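Local structure of D-galactonate dehydratase family member SEN1436 (Salmonella enterica subsp. enterica serovar Enteritidis, 3TW9) at residues C[312-323]-C[339-350]. The protein shows low magnesium-dependent D-gluconate dehydratase activity in vitro, eliminating water from the sugar acid to give 2-dehydro-3-deoxy-D-gluconate, and belongs to the mandelate racemase/muconate lactonizing enzyme family. Sequence-based numbering, arbitrary orientation. Where two conformers were deposited one is given.
Sequences IDNRLIDYIRCH and YSELNGVRTAWH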
loop_
_atom_site.group_PDB
_atom_site.type_symbol
_atom_site.label_atom_id
_atom_site.label_comp_id
_atom_site.label_asym_id
_atom_site.label_seq_id
_atom_site.Cartn_x
_atom_site.Cartn_y
_atom_site.Cartn_z
ATOM N N ILE C 312 -2.445 -2.705 -14.029
ATOM C CA ILE C 312 -1.501 -3.244 -13.035
ATOM C C ILE C 312 -1.931 -4.666 -12.618
ATOM O O ILE C 312 -1.070 -5.537 -12.499
ATOM C CB ILE C 312 -1.265 -2.263 -11.867
ATOM C CG1 ILE C 312 -0.562 -1.013 -12.411
ATOM C CG2 ILE C 312 -0.345 -2.872 -10.798
ATOM C CD1 ILE C 312 -0.486 0.087 -11.452
ATOM N N ASP C 313 -3.256 -4.894 -12.510
ATOM C CA ASP C 313 -3.871 -6.212 -12.202
ATOM C C ASP C 313 -3.487 -7.295 -13.149
ATOM O O ASP C 313 -3.392 -8.477 -12.748
ATOM C CB ASP C 313 -5.448 -6.144 -12.144
ATOM C CG ASP C 313 -5.956 -5.796 -10.763
ATOM O OD1 ASP C 313 -5.133 -5.744 -9.862
ATOM O OD2 ASP C 313 -7.165 -5.574 -10.586
ATOM N N ASN C 314 -3.283 -6.914 -14.410
ATOM C CA ASN C 314 -3.007 -7.868 -15.449
ATOM C C ASN C 314 -1.600 -7.734 -15.976
ATOM O O ASN C 314 -1.275 -8.321 -17.008
ATOM C CB ASN C 314 -4.014 -7.721 -16.582
ATOM C CG ASN C 314 -5.385 -8.194 -16.178
ATOM O OD1 ASN C 314 -5.598 -9.393 -16.011
ATOM N ND2 ASN C 314 -6.310 -7.262 -15.984
ATOM N N ARG C 315 -0.798 -6.924 -15.277
ATOM C CA ARG C 315 0.639 -6.736 -15.606
ATOM C C ARG C 315 0.834 -6.308 -17.072
ATOM O O ARG C 315 1.659 -6.863 -17.815
ATOM C CB ARG C 315 1.441 -7.983 -15.183
ATOM C CG ARG C 315 1.494 -8.091 -13.631
ATOM C CD ARG C 315 1.761 -9.493 -13.083
ATOM N NE ARG C 315 0.675 -10.412 -13.413
ATOM C CZ ARG C 315 -0.561 -10.361 -12.905
ATOM N NH1 ARG C 315 -0.915 -9.473 -11.978
ATOM N NH2 ARG C 315 -1.464 -11.228 -13.329
ATOM N N LEU C 316 0.042 -5.321 -17.490
ATOM C CA LEU C 316 0.035 -4.874 -18.900
ATOM C C LEU C 316 0.965 -3.694 -19.133
ATOM O O LEU C 316 1.118 -3.209 -20.255
ATOM C CB LEU C 316 -1.392 -4.490 -19.319
ATOM C CG LEU C 316 -2.407 -5.640 -19.345
ATOM C CD1 LEU C 316 -3.764 -5.083 -19.714
ATOM C CD2 LEU C 316 -1.998 -6.733 -20.342
ATOM N N ILE C 317 1.567 -3.215 -18.050
ATOM C CA ILE C 317 2.606 -2.189 -18.115
ATOM C C ILE C 317 3.722 -2.571 -17.144
ATOM O O ILE C 317 3.509 -3.387 -16.255
ATOM C CB ILE C 317 2.091 -0.767 -17.714
ATOM C CG1 ILE C 317 1.550 -0.764 -16.290
ATOM C CG2 ILE C 317 1.016 -0.276 -18.673
ATOM C CD1 ILE C 317 1.111 0.628 -15.770
ATOM N N ASP C 318 4.880 -1.930 -17.314
ATOM C CA ASP C 318 6.046 -2.169 -16.482
ATOM C C ASP C 318 6.412 -0.951 -15.607
ATOM O O ASP C 318 7.110 -1.099 -14.616
ATOM C CB ASP C 318 7.206 -2.458 -17.410
ATOM C CG ASP C 318 6.900 -3.589 -18.337
ATOM O OD1 ASP C 318 6.681 -4.715 -17.796
ATOM O OD2 ASP C 318 6.829 -3.335 -19.543
ATOM N N TYR C 319 5.903 0.220 -15.967
ATOM C CA TYR C 319 6.090 1.456 -15.195
ATOM C C TYR C 319 4.800 2.247 -15.121
ATOM O O TYR C 319 4.133 2.435 -16.146
ATOM C CB TYR C 319 7.178 2.376 -15.814
ATOM C CG TYR C 319 8.496 1.727 -15.895
ATOM C CD1 TYR C 319 9.426 1.892 -14.842
ATOM C CD2 TYR C 319 8.864 0.958 -17.018
ATOM C CE1 TYR C 319 10.666 1.295 -14.912
ATOM C CE2 TYR C 319 10.121 0.338 -17.075
ATOM C CZ TYR C 319 11.004 0.524 -16.019
ATOM O OH TYR C 319 12.251 -0.070 -16.061
ATOM N N ILE C 320 4.504 2.769 -13.931
ATOM C CA ILE C 320 3.359 3.696 -13.742
ATOM C C ILE C 320 3.841 5.174 -13.693
ATOM O O ILE C 320 4.778 5.479 -12.980
ATOM C CB ILE C 320 2.476 3.251 -12.526
ATOM C CG1 ILE C 320 1.146 4.035 -12.418
ATOM C CG2 ILE C 320 3.221 3.175 -11.201
ATOM C CD1 ILE C 320 0.199 3.809 -13.596
ATOM N N ARG C 321 3.182 6.038 -14.462
ATOM C CA ARG C 321 3.680 7.387 -14.791
ATOM C C ARG C 321 2.834 8.502 -14.223
ATOM O O ARG C 321 2.937 9.623 -14.693
ATOM C CB ARG C 321 3.731 7.546 -16.326
ATOM C CG ARG C 321 4.790 6.671 -17.065
ATOM C CD ARG C 321 6.163 7.337 -16.997
ATOM N NE ARG C 321 6.185 8.610 -17.720
ATOM C CZ ARG C 321 6.793 9.746 -17.335
ATOM N NH1 ARG C 321 7.425 9.860 -16.161
ATOM N NH2 ARG C 321 6.749 10.796 -18.159
ATOM N N CYS C 322 1.993 8.223 -13.226
ATOM C CA CYS C 322 1.011 9.250 -12.802
ATOM C C CYS C 322 1.690 10.515 -12.313
ATOM O O CYS C 322 2.814 10.496 -11.775
ATOM C CB CYS C 322 0.062 8.722 -11.727
ATOM S SG CYS C 322 -0.868 7.278 -12.324
ATOM N N HIS C 323 1.002 11.602 -12.583
ATOM C CA HIS C 323 1.314 12.904 -12.030
ATOM C C HIS C 323 0.708 12.887 -10.630
ATOM O O HIS C 323 -0.518 12.861 -10.485
ATOM C CB HIS C 323 0.701 13.983 -12.983
ATOM C CG HIS C 323 1.197 15.374 -12.733
ATOM N ND1 HIS C 323 2.058 16.010 -13.599
ATOM C CD2 HIS C 323 0.930 16.265 -11.749
ATOM C CE1 HIS C 323 2.309 17.230 -13.155
ATOM N NE2 HIS C 323 1.641 17.412 -12.031
ATOM N N TYR C 339 0.548 -1.048 -4.693
ATOM C CA TYR C 339 -0.248 -1.956 -5.547
ATOM C C TYR C 339 0.647 -2.407 -6.726
ATOM O O TYR C 339 0.709 -3.571 -7.055
ATOM C CB TYR C 339 -1.529 -1.243 -6.053
ATOM C CG TYR C 339 -2.615 -2.219 -6.497
ATOM C CD1 TYR C 339 -3.542 -2.676 -5.592
ATOM C CD2 TYR C 339 -2.690 -2.676 -7.817
ATOM C CE1 TYR C 339 -4.521 -3.589 -5.959
ATOM C CE2 TYR C 339 -3.686 -3.588 -8.213
ATOM C CZ TYR C 339 -4.604 -4.026 -7.258
ATOM O OH TYR C 339 -5.597 -4.942 -7.565
ATOM N N SER C 340 1.400 -1.464 -7.277
ATOM C CA SER C 340 2.410 -1.737 -8.305
ATOM C C SER C 340 3.501 -2.720 -7.836
ATOM O O SER C 340 3.815 -3.701 -8.552
ATOM C CB SER C 340 2.978 -0.404 -8.796
ATOM O OG SER C 340 1.941 0.315 -9.451
ATOM N N GLU C 341 4.004 -2.526 -6.620
ATOM C CA GLU C 341 5.080 -3.371 -6.043
ATOM C C GLU C 341 4.741 -4.859 -6.017
ATOM O O GLU C 341 5.563 -5.706 -6.419
ATOM C CB GLU C 341 5.383 -2.909 -4.611
ATOM C CG GLU C 341 6.537 -3.627 -3.954
ATOM C CD GLU C 341 6.664 -3.283 -2.496
ATOM O OE1 GLU C 341 6.092 -2.248 -2.068
ATOM O OE2 GLU C 341 7.313 -4.069 -1.772
ATOM N N LEU C 342 3.521 -5.161 -5.564
ATOM C CA LEU C 342 3.088 -6.546 -5.426
ATOM C C LEU C 342 2.884 -7.195 -6.792
ATOM O O LEU C 342 2.928 -8.419 -6.901
ATOM C CB LEU C 342 1.835 -6.652 -4.547
ATOM C CG LEU C 342 2.215 -6.313 -3.099
ATOM C CD1 LEU C 342 0.995 -6.065 -2.198
ATOM C CD2 LEU C 342 3.132 -7.379 -2.518
ATOM N N ASN C 343 2.679 -6.357 -7.813
ATOM C CA ASN C 343 2.598 -6.811 -9.214
ATOM C C ASN C 343 3.910 -6.689 -9.978
ATOM O O ASN C 343 3.925 -6.878 -11.174
ATOM C CB ASN C 343 1.486 -6.041 -9.934
ATOM C CG ASN C 343 0.118 -6.576 -9.572
ATOM O OD1 ASN C 343 -0.215 -7.679 -9.982
ATOM N ND2 ASN C 343 -0.652 -5.830 -8.756
ATOM N N GLY C 344 5.013 -6.373 -9.297
ATOM C CA GLY C 344 6.327 -6.213 -10.005
ATOM C C GLY C 344 6.402 -5.023 -10.978
ATOM O O GLY C 344 7.249 -4.996 -11.856
ATOM N N VAL C 345 5.485 -4.071 -10.836
ATOM C CA VAL C 345 5.425 -2.868 -11.669
ATOM C C VAL C 345 6.205 -1.761 -10.922
ATOM O O VAL C 345 6.082 -1.624 -9.699
ATOM C CB VAL C 345 3.957 -2.480 -11.957
ATOM C CG1 VAL C 345 3.855 -1.138 -12.649
ATOM C CG2 VAL C 345 3.249 -3.604 -12.835
ATOM N N ARG C 346 7.025 -0.993 -11.645
ATOM C CA ARG C 346 7.841 0.027 -10.967
ATOM C C ARG C 346 7.297 1.458 -11.157
ATOM O O ARG C 346 6.463 1.719 -12.029
ATOM C CB ARG C 346 9.308 -0.117 -11.419
ATOM C CG ARG C 346 9.854 -1.502 -11.047
ATOM C CD ARG C 346 11.372 -1.539 -11.055
ATOM N NE ARG C 346 11.923 -1.227 -12.395
ATOM C CZ ARG C 346 13.229 -1.009 -12.590
ATOM N NH1 ARG C 346 14.056 -1.089 -11.548
ATOM N NH2 ARG C 346 13.716 -0.744 -13.780
ATOM N N THR C 347 7.726 2.378 -10.310
ATOM C CA THR C 347 7.191 3.752 -10.361
ATOM C C THR C 347 7.994 4.662 -11.286
ATOM O O THR C 347 9.204 4.509 -11.431
ATOM C CB THR C 347 7.071 4.347 -8.956
ATOM O OG1 THR C 347 8.381 4.604 -8.428
ATOM C CG2 THR C 347 6.296 3.404 -8.039
ATOM N N ALA C 348 7.305 5.584 -11.952
ATOM C CA ALA C 348 7.984 6.577 -12.799
ATOM C C ALA C 348 7.151 7.840 -12.759
ATOM O O ALA C 348 6.648 8.312 -13.784
ATOM C CB ALA C 348 8.201 6.061 -14.219
ATOM N N TRP C 349 7.077 8.428 -11.571
ATOM C CA TRP C 349 6.172 9.599 -11.394
ATOM C C TRP C 349 6.482 10.695 -12.392
ATOM O O TRP C 349 7.654 10.929 -12.738
ATOM C CB TRP C 349 6.299 10.164 -10.006
ATOM C CG TRP C 349 6.100 9.160 -8.915
ATOM C CD1 TRP C 349 6.982 8.880 -7.903
ATOM C CD2 TRP C 349 4.947 8.306 -8.699
ATOM N NE1 TRP C 349 6.452 7.913 -7.075
ATOM C CE2 TRP C 349 5.213 7.542 -7.535
ATOM C CE3 TRP C 349 3.724 8.113 -9.378
ATOM C CZ2 TRP C 349 4.299 6.600 -7.015
ATOM C CZ3 TRP C 349 2.813 7.153 -8.875
ATOM C CH2 TRP C 349 3.106 6.425 -7.691
ATOM N N HIS C 350 5.428 11.362 -12.859
ATOM C CA HIS C 350 5.569 12.413 -13.842
ATOM C C HIS C 350 6.423 13.552 -13.282
ATOM O O HIS C 350 6.184 14.002 -12.169
ATOM C CB HIS C 350 4.196 12.923 -14.253
ATOM C CG HIS C 350 4.194 13.670 -15.547
ATOM N ND1 HIS C 350 3.293 14.679 -15.809
ATOM C CD2 HIS C 350 5.002 13.588 -16.633
ATOM C CE1 HIS C 350 3.533 15.172 -17.012
ATOM N NE2 HIS C 350 4.550 14.516 -17.541
HETATM O O HOH W 1 9.921 -2.002 -14.479
#
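Y319 and R346 pair as neighbours on parallel strands, and their backbones mesh through R346 N to D318 O (3.0 Å), I320 N to R346 O and A348 N to I320 O. Past the strand ends the pattern breaks: C322 N is buried without a partner, though H350 N still donates to C322 O. On the Y319/R346 face the two side chains run side by side. R346 bends at chi3 (-61°), which brings NH2 to the phenol: NH2 donates to Y319 OH at 2.8 Å, with the oxygen in the guanidinium plane. A water accepts from R346 NE, donates to D318 O and lies over one face of the Y319 ring, toward its rim.

At the C-terminal ends, A348 O accepts instead from R321 NH1 (2.9 Å), which lies above the carbonyl plane, while R321 NH2 forms salt bridges to E274, a magnesium ligand, and E377. Beyond it, H323 ND1 and H350 ND1 share a hydrogen bond of 2.9 Å; the rings meet rim to rim with planes 63° apart.

At the opposite end, the OH of Y339 gives a very short bond to D313 OD1 (2.5 Å), and R315 NH1 donates to N343 OD1, guanidinium and amide planes 14° apart. Beside these polar groups, I312 CG2 packs on Y339 CD2 and V345 CG2. Ring stacking of Y339 on Y339 of the second subunit places this end at the subunit interface.

Joined through helix 330-342, strands 319-320 and 346-347 form a beta-alpha-beta unit of the enolase-superfamily barrel, whose C-terminal strand ends carry R321 and H350 into the substrate site.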